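Side-chain contacts in esterase (Staphylococcus aureus subsp. aureus USA300_TCH1516, PDB 3D7R), which probably hydrolyses ester bonds, as a member of the alpha/beta hydrolase fold family: residues R39-K44 with N229-K234; K98-H103 with Q148-V153; Q156-S159 with N165-V168; P201-T206 with V259-G264; S247-T252 with M273-Q278. All blocks are in the same frame, centred on the assembly; numbering follows the deposited sequence.

Contact 1. Residues R39-K44 with N229-K234; sequences RSIMFK and NEIMKK
The hydrogen bond from Met42 N to Ser40 OG, 3.1 Å long and with an N-H...O angle of 165°, lies in the bend from which Ile41 and Phe43 both point toward Ile231. It is nearly straight and closes an ST turn. Met42, a selenomethionine, is in addition the centre of an inverse gamma turn, in which Phe43 N makes a weak bond to Ile41 O. That same carbonyl oxygen lies over the rim of one face of the Phe43 ring, 3.5 Å above its plane.

The contact itself is apolar and centres on Ile231 CD1, with Ile231 CG1 close behind at the Phe43 edge, 4.0 Å from Phe43 CE2. Ile231 extends CG1 and CD1 away from the helix (chi2 173°), and CD1 reaches Ile41 CG2 at 3.5 Å. It also meets Phe43 CE2 at 3.9 Å, arriving at the ring edge and in its plane. Both side chains cross that of Ile231 at about a right angle. Helix 225-236 belongs to the excursion between strands 195-199 and 259-264; in hormone-sensitive-lipase-like members of the alpha/beta hydrolase fold, this region and the N-terminal helices commonly form a cap, and the join made here is consistent with that arrangement. Phe52 of helix 46-61 touches Ile231 and also meets the Phe43 ring, with the ring planes at about 60°. Glu230 starts toward the loop, but its carboxylate leads away from it, and Glu230 OE2 and Lys233 NZ form a long salt bridge of 4.0 Å.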
# COMPACT_ATOMS: atom_id res chain seq x y z
N ARG A 39 -7.41 14.75 -1.32
CA ARG A 39 -6.72 13.52 -1.70
C ARG A 39 -6.86 13.24 -3.20
O ARG A 39 -6.37 12.22 -3.71
CB ARG A 39 -7.24 12.33 -0.89
CG ARG A 39 -6.98 12.42 0.61
CD ARG A 39 -7.29 11.09 1.31
NE ARG A 39 -6.22 10.12 1.09
CZ ARG A 39 -5.04 10.15 1.72
NH1 ARG A 39 -4.78 11.11 2.60
NH2 ARG A 39 -4.12 9.23 1.46
N SER A 40 -7.56 14.11 -3.92
CA SER A 40 -7.80 13.85 -5.32
C SER A 40 -6.54 14.08 -6.15
O SER A 40 -5.80 15.03 -5.91
CB SER A 40 -8.98 14.67 -5.85
OG SER A 40 -9.01 14.61 -7.28
N ILE A 41 -6.29 13.18 -7.09
CA ILE A 41 -5.18 13.34 -8.02
C ILE A 41 -5.71 13.52 -9.44
O ILE A 41 -4.99 13.29 -10.43
CB ILE A 41 -4.18 12.16 -7.95
CG1 ILE A 41 -4.89 10.83 -8.25
CG2 ILE A 41 -3.48 12.13 -6.60
CD1 ILE A 41 -3.97 9.79 -8.77
N MSE A 42 -6.97 13.96 -9.54
CA MSE A 42 -7.60 14.17 -10.85
C MSE A 42 -7.16 15.51 -11.41
O MSE A 42 -8.00 16.40 -11.62
CB MSE A 42 -9.14 14.12 -10.72
CG MSE A 42 -9.69 12.78 -10.26
SE MSE A 42 -8.94 11.27 -11.28
CE MSE A 42 -10.42 10.06 -11.06
N PHE A 43 -5.86 15.67 -11.67
CA PHE A 43 -5.32 16.99 -12.07
C PHE A 43 -5.71 17.33 -13.50
O PHE A 43 -5.68 16.45 -14.37
CB PHE A 43 -3.80 17.04 -11.96
CG PHE A 43 -3.27 16.59 -10.63
CD1 PHE A 43 -3.70 17.19 -9.46
CD2 PHE A 43 -2.34 15.55 -10.55
CE1 PHE A 43 -3.20 16.79 -8.23
CE2 PHE A 43 -1.83 15.13 -9.32
CZ PHE A 43 -2.28 15.73 -8.16
N LYS A 44 -6.05 18.59 -13.75
CA LYS A 44 -6.47 19.02 -15.10
C LYS A 44 -5.28 19.28 -16.01
O LYS A 44 -5.34 19.05 -17.22
CB LYS A 44 -7.31 20.30 -15.02
CG LYS A 44 -8.69 20.12 -14.42
CD LYS A 44 -9.55 21.38 -14.55
CE LYS A 44 -9.05 22.52 -13.69
NZ LYS A 44 -8.82 22.09 -12.27
N ASN A 229 1.32 9.35 -13.11
CA ASN A 229 2.56 9.65 -13.85
C ASN A 229 3.33 10.83 -13.22
O ASN A 229 4.51 10.72 -12.88
CB ASN A 229 2.28 9.98 -15.33
CG ASN A 229 1.83 8.76 -16.16
OD1 ASN A 229 1.42 8.91 -17.31
ND2 ASN A 229 1.90 7.57 -15.58
N GLU A 230 2.64 11.95 -13.07
CA GLU A 230 3.29 13.19 -12.61
C GLU A 230 3.80 13.07 -11.18
O GLU A 230 4.93 13.47 -10.87
CB GLU A 230 2.33 14.38 -12.75
CG GLU A 230 2.03 14.77 -14.20
CD GLU A 230 3.26 15.25 -14.96
OE1 GLU A 230 3.99 16.15 -14.48
OE2 GLU A 230 3.52 14.72 -16.04
N ILE A 231 3.00 12.50 -10.31
CA ILE A 231 3.44 12.34 -8.92
C ILE A 231 4.64 11.38 -8.84
O ILE A 231 5.64 11.68 -8.20
CB ILE A 231 2.31 11.87 -8.00
CG1 ILE A 231 1.22 12.95 -7.92
CG2 ILE A 231 2.86 11.55 -6.58
CD1 ILE A 231 -0.01 12.47 -7.14
N MSE A 232 4.54 10.25 -9.53
CA MSE A 232 5.61 9.24 -9.50
C MSE A 232 6.90 9.70 -10.16
O MSE A 232 7.99 9.35 -9.70
CB MSE A 232 5.13 7.90 -10.10
CG MSE A 232 3.94 7.31 -9.35
SE MSE A 232 4.44 6.78 -7.54
CE MSE A 232 5.56 5.25 -7.95
N LYS A 233 6.78 10.51 -11.22
CA LYS A 233 7.94 11.11 -11.84
C LYS A 233 8.70 11.98 -10.84
O LYS A 233 9.93 11.92 -10.77
CB LYS A 233 7.54 11.91 -13.09
CG LYS A 233 7.45 11.07 -14.38
CD LYS A 233 6.78 11.87 -15.53
CE LYS A 233 6.34 10.94 -16.69
NZ LYS A 233 5.39 11.62 -17.67
N LYS A 234 7.97 12.76 -10.05
CA LYS A 234 8.59 13.62 -9.03
C LYS A 234 9.36 12.77 -7.98
O LYS A 234 10.52 13.05 -7.67
CB LYS A 234 7.54 14.50 -8.36
CG LYS A 234 8.09 15.46 -7.30
CD LYS A 234 8.95 16.53 -7.96
CE LYS A 234 8.73 17.88 -7.34
NZ LYS A 234 9.52 18.89 -8.09

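Contact 2. Residues K98-H103 with Q148-V153; sequences KILYIH and QAIQRV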
# COMPACT_ATOMS: atom_id res chain seq x y z
N LYS A 98 3.57 -9.28 13.78
CA LYS A 98 3.46 -7.91 13.27
C LYS A 98 2.98 -7.86 11.82
O LYS A 98 3.35 -8.72 11.01
CB LYS A 98 4.82 -7.20 13.32
CG LYS A 98 5.69 -7.46 14.56
CD LYS A 98 5.20 -6.68 15.77
CE LYS A 98 6.18 -6.81 16.95
NZ LYS A 98 5.46 -6.47 18.21
N ILE A 99 2.20 -6.82 11.50
CA ILE A 99 1.96 -6.43 10.10
C ILE A 99 2.64 -5.07 9.88
O ILE A 99 2.30 -4.08 10.53
CB ILE A 99 0.46 -6.30 9.76
CG1 ILE A 99 -0.23 -7.66 9.81
CG2 ILE A 99 0.28 -5.66 8.35
CD1 ILE A 99 -1.78 -7.59 9.92
N LEU A 100 3.64 -5.05 9.01
CA LEU A 100 4.23 -3.79 8.57
C LEU A 100 3.32 -3.22 7.50
O LEU A 100 3.27 -3.75 6.39
CB LEU A 100 5.65 -4.01 8.01
CG LEU A 100 6.41 -2.78 7.50
CD1 LEU A 100 6.39 -1.62 8.53
CD2 LEU A 100 7.85 -3.13 7.12
N TYR A 101 2.61 -2.15 7.82
CA TYR A 101 1.62 -1.61 6.89
C TYR A 101 2.13 -0.38 6.14
O TYR A 101 2.43 0.63 6.78
CB TYR A 101 0.27 -1.29 7.58
CG TYR A 101 -0.83 -1.09 6.55
CD1 TYR A 101 -1.71 -2.12 6.22
CD2 TYR A 101 -0.95 0.12 5.87
CE1 TYR A 101 -2.68 -1.95 5.25
CE2 TYR A 101 -1.91 0.31 4.91
CZ TYR A 101 -2.77 -0.73 4.60
OH TYR A 101 -3.71 -0.54 3.63
N ILE A 102 2.18 -0.47 4.81
CA ILE A 102 2.67 0.63 3.95
C ILE A 102 1.46 1.31 3.28
O ILE A 102 0.86 0.76 2.36
CB ILE A 102 3.68 0.13 2.88
CG1 ILE A 102 4.78 -0.79 3.49
CG2 ILE A 102 4.29 1.31 2.12
CD1 ILE A 102 5.58 -0.18 4.68
N HIS A 103 1.11 2.51 3.76
CA HIS A 103 -0.15 3.13 3.39
C HIS A 103 -0.12 3.73 1.98
O HIS A 103 0.94 4.15 1.49
CB HIS A 103 -0.53 4.19 4.42
CG HIS A 103 0.32 5.43 4.36
ND1 HIS A 103 0.07 6.45 3.47
CD2 HIS A 103 1.40 5.81 5.08
CE1 HIS A 103 0.96 7.42 3.66
NE2 HIS A 103 1.77 7.06 4.63
N GLN A 148 14.70 3.41 2.17
CA GLN A 148 15.62 3.27 3.30
C GLN A 148 14.87 3.29 4.63
O GLN A 148 15.19 2.54 5.56
CB GLN A 148 16.76 4.31 3.25
CG GLN A 148 17.65 4.07 1.99
CD GLN A 148 18.77 5.09 1.79
OE1 GLN A 148 18.68 6.25 2.21
NE2 GLN A 148 19.82 4.65 1.10
N ALA A 149 13.86 4.15 4.71
CA ALA A 149 13.03 4.24 5.91
C ALA A 149 12.24 2.95 6.16
O ALA A 149 12.15 2.49 7.29
CB ALA A 149 12.10 5.42 5.81
N ILE A 150 11.65 2.39 5.11
CA ILE A 150 10.90 1.14 5.25
C ILE A 150 11.82 -0.00 5.72
O ILE A 150 11.46 -0.76 6.62
CB ILE A 150 10.12 0.82 3.95
CG1 ILE A 150 9.07 1.92 3.69
CG2 ILE A 150 9.42 -0.57 4.03
CD1 ILE A 150 8.31 1.78 2.40
N GLN A 151 13.02 -0.08 5.14
CA GLN A 151 14.07 -1.01 5.58
C GLN A 151 14.35 -0.90 7.08
O GLN A 151 14.43 -1.91 7.78
CB GLN A 151 15.38 -0.76 4.80
CG GLN A 151 16.47 -1.82 5.04
CD GLN A 151 16.07 -3.20 4.48
OE1 GLN A 151 15.74 -3.32 3.30
NE2 GLN A 151 16.11 -4.23 5.33
N ARG A 152 14.51 0.34 7.57
CA ARG A 152 14.83 0.55 8.97
C ARG A 152 13.72 0.03 9.89
O ARG A 152 14.01 -0.64 10.87
CB ARG A 152 15.11 2.03 9.28
CG ARG A 152 16.45 2.53 8.68
CD ARG A 152 16.70 4.03 8.98
NE ARG A 152 16.94 4.80 7.75
CZ ARG A 152 16.19 5.82 7.32
NH1 ARG A 152 15.15 6.26 8.02
NH2 ARG A 152 16.51 6.42 6.18
N VAL A 153 12.45 0.32 9.57
CA VAL A 153 11.36 -0.18 10.43
C VAL A 153 11.21 -1.70 10.29
O VAL A 153 11.00 -2.39 11.28
CB VAL A 153 9.99 0.57 10.25
CG1 VAL A 153 9.40 0.37 8.87
CG2 VAL A 153 8.97 0.16 11.35
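Leu100 and Ile102, two residues apart on strand 98-102 and thus on the same face of the sheet, meet Val153 and Ile150 of the helix. The tightest approach is Leu100 CD1 to Val153 CG1, 3.6 Å, where the two side chains cross obliquely. The Val153 branch that makes this touch is the one held between its backbone N and carbonyl carbon (chi1 65°). Ile102 and Ile150 instead reach toward each other tip to tip: Ile102 CD1 comes to 3.9 Å from Ile150 CG2, and Ile150 CD1 is 4.1 Å from Ile102 CG2. Leu100 CD2 also approaches Ile150 CG2, more loosely, at 4.3 Å.

All four residues are buried and the interface is wholly apolar. The axes of strand 98-102 and helix 148-153 come within 10.5 Å and run almost antiparallel, at 169°, so alternate residues of the strand meet residues about one turn apart on the helix, in reverse order. Farther out, Leu177 of helix 173-187 packs on Ile102 and Phe181 on Ile150, while Val131 of the adjacent strand touches Val153. At the strand's end His103 stacks on Tyr135; it heads a His-Gly-Gly sequence of the kind that supplies the oxyanion hole in hormone-sensitive-lipase relatives, though that role is only inferred here. A helix laid antiparallel across the central parallel strands is the standard layering of the alpha/beta hydrolase fold.

Contact 3. Residues Q156-S159 with N165-V168; sequences QLVS and NVVV. With NA (sodium ion), chain E.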
# COMPACT_ATOMS: atom_id res chain seq x y z
N GLN A 156 13.87 -3.23 12.47
CA GLN A 156 13.38 -3.09 13.85
C GLN A 156 12.43 -4.23 14.24
O GLN A 156 12.68 -4.91 15.23
CB GLN A 156 12.68 -1.73 14.05
CG GLN A 156 12.18 -1.48 15.48
CD GLN A 156 11.39 -0.18 15.64
OE1 GLN A 156 10.58 0.21 14.76
NE2 GLN A 156 11.59 0.49 16.78
N LEU A 157 11.37 -4.44 13.47
CA LEU A 157 10.38 -5.50 13.72
C LEU A 157 10.97 -6.93 13.69
O LEU A 157 10.71 -7.74 14.59
CB LEU A 157 9.23 -5.39 12.70
CG LEU A 157 8.45 -4.05 12.71
CD1 LEU A 157 7.26 -4.09 11.71
CD2 LEU A 157 7.95 -3.70 14.11
N VAL A 158 11.80 -7.23 12.70
CA VAL A 158 12.47 -8.53 12.62
C VAL A 158 13.32 -8.79 13.89
O VAL A 158 13.39 -9.92 14.39
CB VAL A 158 13.33 -8.63 11.34
CG1 VAL A 158 14.32 -9.83 11.42
CG2 VAL A 158 12.45 -8.76 10.12
N SER A 159 13.98 -7.74 14.40
CA SER A 159 14.84 -7.88 15.56
C SER A 159 13.97 -8.20 16.78
O SER A 159 14.42 -8.84 17.73
CB SER A 159 15.66 -6.62 15.78
OG SER A 159 14.85 -5.60 16.36
N ASN A 165 7.57 -13.95 11.79
CA ASN A 165 6.44 -13.39 12.55
C ASN A 165 6.08 -11.98 12.05
O ASN A 165 5.35 -11.23 12.70
CB ASN A 165 6.77 -13.41 14.05
CG ASN A 165 6.75 -14.80 14.63
OD1 ASN A 165 5.84 -15.56 14.36
ND2 ASN A 165 7.77 -15.14 15.43
N VAL A 166 6.61 -11.64 10.88
CA VAL A 166 6.32 -10.36 10.27
C VAL A 166 5.63 -10.60 8.93
O VAL A 166 6.07 -11.43 8.12
CB VAL A 166 7.60 -9.51 10.07
CG1 VAL A 166 7.27 -8.17 9.39
CG2 VAL A 166 8.29 -9.26 11.43
N VAL A 167 4.54 -9.87 8.71
CA VAL A 167 3.84 -9.89 7.43
C VAL A 167 3.95 -8.47 6.90
O VAL A 167 3.92 -7.50 7.67
CB VAL A 167 2.36 -10.32 7.64
CG1 VAL A 167 1.48 -9.99 6.43
CG2 VAL A 167 2.25 -11.84 8.02
N VAL A 168 4.11 -8.32 5.58
CA VAL A 168 4.15 -6.99 4.96
C VAL A 168 2.84 -6.79 4.20
O VAL A 168 2.36 -7.71 3.55
CB VAL A 168 5.40 -6.78 4.04
CG1 VAL A 168 5.36 -5.40 3.35
CG2 VAL A 168 6.72 -6.93 4.85
NA NA E . 8.83 1.34 15.76
O HOH W 1 10.22 2.94 17.70
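Next to the packing of Leu157 and Val158 on Val166, the same helical turn carries a sodium ion, bound by Gln156 OE1 at 2.3 Å. The amide works with both of its ends: Gln156 NE2 donates to a water at 3.0 Å, and this water is a longer, looser ligand of the sodium, its oxygen 2.9 Å from the ion. Such a closed loop of oxygen, metal, water and nitrogen would tend to fix the amide's rotation. An extended chain, with CG anti to the backbone N (chi1 -178°) and chi2 at -175°, carries the amide outward from the helix.

The contact with the strand is plain and loose. It joins the end of helix 143-161 to the start of strand 166-171, which follow each other through a short connection. The helix thereby completes a beta-alpha-beta crossover from strand 129-133 to the parallel strand 166-171, with strand 98-102 lying between them. Val166 does all the touching from the strand through one methyl, CG2. Leu157 CB lies 4.2 Å from Val166 CG2. The helix backbone comes as near, with Val158 N 4.2 Å from Val166 CG2, and Val158 CG2 is 4.4 Å from that same methyl. Arg88 of strand 84-90 touches both Gln156 and Leu157.

Contact 4. Residues P201-T206 with V259-G264; sequences PILDAT and VYMFGG
The loop holding Pro201 and Leu203 leaves the end of strand 195-199 and passes the extended strand 259-264 at a distance, with Pro201 CA 7.8 Å from Gly263 CA. Met261, a selenomethionine, fills the interval. Its CG stands anti to the backbone N (chi1 -180°) and chi2 is extended (167°), which carries the selenium out to the loop; the bend at chi3 only turns the terminal CE aside. Met261 SE lies 3.9 Å from Pro201 CG, the proline ring and the chain crossing at about a right angle. Pro201 CD is 4.1 Å from both Met261 CG and Phe262 O, and Leu203 CD1 makes a longer touch on Met261 SE at 4.3 Å. Met261 also touches Met273 of helix 270-282.

Farther along the loop, Asp204 OD1 takes two bonds from Thr206: one from the backbone N at 3.1 Å, giving an Asx turn, and one from OG1 at 2.6 Å. Both donors come from the same face, well above the carboxylate plane, so this double grip should hold the carboxylate's rotation. Ser247 OG accepts from Ala205 N and pins the next residue. In the alpha/beta hydrolase fold the loops following the C-terminal ends of the parallel strands carry the active site, and segment 201-206 belongs to one of those loops.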
# COMPACT_ATOMS: atom_id res chain seq x y z
N PRO A 201 -2.82 -2.82 -5.55
CA PRO A 201 -1.47 -2.30 -5.76
C PRO A 201 -1.39 -1.62 -7.12
O PRO A 201 -2.01 -2.09 -8.07
CB PRO A 201 -0.58 -3.57 -5.77
CG PRO A 201 -1.49 -4.70 -6.15
CD PRO A 201 -2.86 -4.31 -5.58
N ILE A 202 -0.65 -0.52 -7.20
CA ILE A 202 -0.38 0.12 -8.49
C ILE A 202 0.92 -0.50 -9.01
O ILE A 202 2.02 0.04 -8.81
CB ILE A 202 -0.29 1.68 -8.35
CG1 ILE A 202 -1.61 2.26 -7.82
CG2 ILE A 202 0.04 2.33 -9.70
CD1 ILE A 202 -1.45 3.73 -7.35
N LEU A 203 0.79 -1.67 -9.64
CA LEU A 203 1.94 -2.47 -10.04
C LEU A 203 2.83 -1.89 -11.14
O LEU A 203 4.03 -2.18 -11.20
CB LEU A 203 1.48 -3.89 -10.40
CG LEU A 203 0.85 -4.60 -9.18
CD1 LEU A 203 0.03 -5.82 -9.59
CD2 LEU A 203 1.91 -4.98 -8.15
N ASP A 204 2.23 -1.07 -12.00
CA ASP A 204 2.95 -0.43 -13.09
C ASP A 204 2.61 1.05 -13.01
O ASP A 204 1.47 1.42 -13.24
CB ASP A 204 2.49 -1.05 -14.42
CG ASP A 204 3.12 -0.40 -15.66
OD1 ASP A 204 3.89 0.58 -15.55
OD2 ASP A 204 2.80 -0.87 -16.78
N ALA A 205 3.59 1.89 -12.64
CA ALA A 205 3.34 3.32 -12.42
C ALA A 205 3.03 4.10 -13.71
O ALA A 205 2.56 5.24 -13.64
CB ALA A 205 4.51 3.97 -11.69
N THR A 206 3.32 3.52 -14.87
CA THR A 206 3.03 4.19 -16.14
C THR A 206 1.55 4.12 -16.50
O THR A 206 1.05 4.99 -17.22
CB THR A 206 3.79 3.57 -17.32
OG1 THR A 206 3.34 2.23 -17.53
CG2 THR A 206 5.30 3.57 -17.07
N VAL A 259 1.88 -14.58 -1.67
CA VAL A 259 1.26 -13.25 -1.91
C VAL A 259 -0.27 -13.38 -1.92
O VAL A 259 -0.82 -14.36 -2.46
CB VAL A 259 1.81 -12.58 -3.23
CG1 VAL A 259 1.12 -11.21 -3.51
CG2 VAL A 259 3.33 -12.37 -3.17
N TYR A 260 -0.94 -12.41 -1.29
CA TYR A 260 -2.40 -12.39 -1.18
C TYR A 260 -2.78 -11.04 -1.67
O TYR A 260 -2.33 -10.04 -1.13
CB TYR A 260 -2.84 -12.55 0.28
CG TYR A 260 -2.32 -13.84 0.87
CD1 TYR A 260 -3.15 -14.95 0.97
CD2 TYR A 260 -0.97 -13.97 1.26
CE1 TYR A 260 -2.67 -16.17 1.47
CE2 TYR A 260 -0.49 -15.19 1.78
CZ TYR A 260 -1.35 -16.28 1.87
OH TYR A 260 -0.92 -17.49 2.36
N MSE A 261 -3.58 -10.99 -2.73
CA MSE A 261 -3.87 -9.70 -3.38
C MSE A 261 -5.37 -9.47 -3.42
O MSE A 261 -6.15 -10.43 -3.66
CB MSE A 261 -3.28 -9.68 -4.80
CG MSE A 261 -3.53 -8.38 -5.58
SE MSE A 261 -2.39 -8.33 -7.14
CE MSE A 261 -3.14 -9.82 -8.17
N PHE A 262 -5.76 -8.22 -3.21
CA PHE A 262 -7.16 -7.80 -3.21
C PHE A 262 -7.30 -6.65 -4.19
O PHE A 262 -6.47 -5.74 -4.21
CB PHE A 262 -7.60 -7.34 -1.80
CG PHE A 262 -7.58 -8.43 -0.79
CD1 PHE A 262 -8.76 -9.10 -0.48
CD2 PHE A 262 -6.38 -8.84 -0.20
CE1 PHE A 262 -8.75 -10.16 0.44
CE2 PHE A 262 -6.35 -9.88 0.72
CZ PHE A 262 -7.55 -10.55 1.03
N GLY A 263 -8.34 -6.69 -5.01
CA GLY A 263 -8.57 -5.61 -5.93
C GLY A 263 -9.97 -5.63 -6.48
O GLY A 263 -10.70 -6.58 -6.21
N GLY A 264 -10.33 -4.58 -7.21
CA GLY A 264 -11.66 -4.45 -7.82
C GLY A 264 -11.59 -4.42 -9.33
O GLY A 264 -10.54 -4.08 -9.90

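Contact 5. Residues S247-T252 with M273-Q278; sequences SPINGT and MKLFEQ
Phe276 supplies the one aromatic ring of this contact with Ile249, yet neither its faces nor its edges come within 4.5 Å of segment 247-252. The Phe276 side chain touches Leu179, Leu203, Ile253, Ile287 and Met261. What Ile249 meets is the root of the residue: Ile249 CD1 lies 4.2 Å from Phe276 N and 4.5 Å from Phe276 CB.

The closer approach is to Leu275, whose CD2 comes to 3.9 Å from Ile249 CD1, the two side chains crossing at about a right angle. One methyl thus settles against two consecutive residues of the helix. Ile249 reaches it by placing CG1 anti to the backbone N (chi1 -163°) and running on extended; its CB does not aim at the helix, but its far end does. Ile249 CD1 thus lies between an exposed leucine and a buried phenylalanine.

The short 3-10 turn 248-250 sets Ile249 in place, with Asn250 N bonded to Ser247 O and Gly251 N to Pro248 O at 2.8 Å. Pro248 O is gripped twice, since Gln183 NE2 of helix 173-187 also donates to it, as it does to Thr252 O. A backbone bond between Ile249 and Leu203 further supports the turn's placement. The turn therefore lies between helix 173-187, on which Pro248 packs, and helix 270-282, while Phe276 packs onto strands 259-264 and 287-292 of the sheet.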
# COMPACT_ATOMS: atom_id res chain seq x y z
N SER A 247 7.95 0.29 -10.54
CA SER A 247 6.90 -0.55 -11.09
C SER A 247 7.30 -2.01 -10.85
O SER A 247 7.92 -2.63 -11.72
CB SER A 247 6.75 -0.27 -12.59
OG SER A 247 6.22 1.03 -12.80
N PRO A 248 6.99 -2.55 -9.65
CA PRO A 248 7.42 -3.88 -9.22
C PRO A 248 6.85 -5.05 -10.05
O PRO A 248 7.33 -6.19 -9.92
CB PRO A 248 6.94 -3.93 -7.76
CG PRO A 248 5.79 -3.00 -7.71
CD PRO A 248 6.20 -1.88 -8.61
N ILE A 249 5.89 -4.76 -10.94
CA ILE A 249 5.47 -5.78 -11.92
C ILE A 249 6.70 -6.26 -12.74
O ILE A 249 6.72 -7.40 -13.24
CB ILE A 249 4.38 -5.23 -12.88
CG1 ILE A 249 3.67 -6.39 -13.60
CG2 ILE A 249 4.98 -4.15 -13.84
CD1 ILE A 249 2.27 -6.01 -14.15
N ASN A 250 7.72 -5.40 -12.84
CA ASN A 250 8.95 -5.69 -13.57
C ASN A 250 10.04 -6.29 -12.67
O ASN A 250 11.14 -6.59 -13.16
CB ASN A 250 9.51 -4.41 -14.21
CG ASN A 250 8.60 -3.84 -15.29
OD1 ASN A 250 7.92 -4.59 -16.02
ND2 ASN A 250 8.58 -2.50 -15.40
N GLY A 251 9.75 -6.47 -11.38
CA GLY A 251 10.77 -6.93 -10.41
C GLY A 251 10.87 -8.44 -10.24
O GLY A 251 10.22 -9.20 -10.98
N THR A 252 11.69 -8.87 -9.28
CA THR A 252 11.91 -10.29 -9.02
C THR A 252 10.63 -10.98 -8.55
O THR A 252 9.89 -10.46 -7.70
CB THR A 252 13.07 -10.49 -8.01
OG1 THR A 252 14.24 -9.85 -8.51
CG2 THR A 252 13.40 -11.97 -7.82
N MSE A 273 -2.96 -6.18 -12.33
CA MSE A 273 -3.11 -7.21 -11.31
C MSE A 273 -3.29 -8.59 -11.93
O MSE A 273 -2.71 -9.57 -11.45
CB MSE A 273 -4.25 -6.90 -10.33
CG MSE A 273 -4.02 -5.63 -9.51
SE MSE A 273 -5.46 -5.43 -8.21
CE MSE A 273 -6.86 -4.74 -9.36
N LYS A 274 -4.09 -8.68 -12.99
CA LYS A 274 -4.28 -9.96 -13.67
C LYS A 274 -2.99 -10.42 -14.34
O LYS A 274 -2.67 -11.62 -14.32
CB LYS A 274 -5.41 -9.89 -14.72
CG LYS A 274 -6.83 -9.69 -14.13
CD LYS A 274 -7.31 -10.88 -13.30
CE LYS A 274 -8.08 -11.88 -14.14
NZ LYS A 274 -8.40 -13.09 -13.33
N LEU A 275 -2.24 -9.48 -14.92
CA LEU A 275 -0.93 -9.79 -15.52
C LEU A 275 0.07 -10.27 -14.46
O LEU A 275 0.76 -11.30 -14.65
CB LEU A 275 -0.37 -8.58 -16.26
CG LEU A 275 1.02 -8.73 -16.89
CD1 LEU A 275 1.11 -9.96 -17.82
CD2 LEU A 275 1.39 -7.45 -17.64
N PHE A 276 0.16 -9.55 -13.36
CA PHE A 276 1.00 -9.99 -12.23
C PHE A 276 0.60 -11.41 -11.76
O PHE A 276 1.45 -12.27 -11.53
CB PHE A 276 0.91 -9.00 -11.09
CG PHE A 276 1.67 -9.41 -9.85
CD1 PHE A 276 3.07 -9.44 -9.85
CD2 PHE A 276 0.98 -9.71 -8.66
CE1 PHE A 276 3.78 -9.80 -8.70
CE2 PHE A 276 1.68 -10.07 -7.50
CZ PHE A 276 3.09 -10.10 -7.53
N GLU A 277 -0.70 -11.66 -11.62
CA GLU A 277 -1.12 -13.00 -11.22
C GLU A 277 -0.64 -14.08 -12.20
O GLU A 277 -0.19 -15.15 -11.77
CB GLU A 277 -2.64 -13.07 -11.06
CG GLU A 277 -3.13 -14.45 -10.62
CD GLU A 277 -4.64 -14.61 -10.74
OE1 GLU A 277 -5.28 -14.01 -11.63
OE2 GLU A 277 -5.18 -15.38 -9.94
N GLN A 278 -0.75 -13.82 -13.50
CA GLN A 278 -0.28 -14.76 -14.53
C GLN A 278 1.23 -15.02 -14.41
O GLN A 278 1.69 -16.17 -14.52
CB GLN A 278 -0.62 -14.23 -15.94
CG GLN A 278 -2.11 -14.45 -16.35
CD GLN A 278 -2.48 -15.92 -16.42
OE1 GLN A 278 -1.75 -16.71 -17.01
NE2 GLN A 278 -3.61 -16.30 -15.84

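Overall arrangement
All five contacts are apolar across their interfaces and largely buried, but their settings differ. Contacts 2 and 3 share helix 143-161 and rest on neighbouring strands of one sheet; backbone hydrogen bonds join them, and only contact 3 adds a sodium ion, on Gln156. Contacts 4 and 5 lie toward the other end of that sheet, about 8 Å apart between centres, and interlock through Ser247 OG, Leu203 O and the Met261 side chain. Contacts 1 and 3 are the most peripheral, each about 17 Å from the chain's centre; contact 1 joins N-terminal loop to inserted helix and meets contact 4 through Asn229 ND2 and Thr206 O. Contact 4, about 9 Å from that centre, is the innermost.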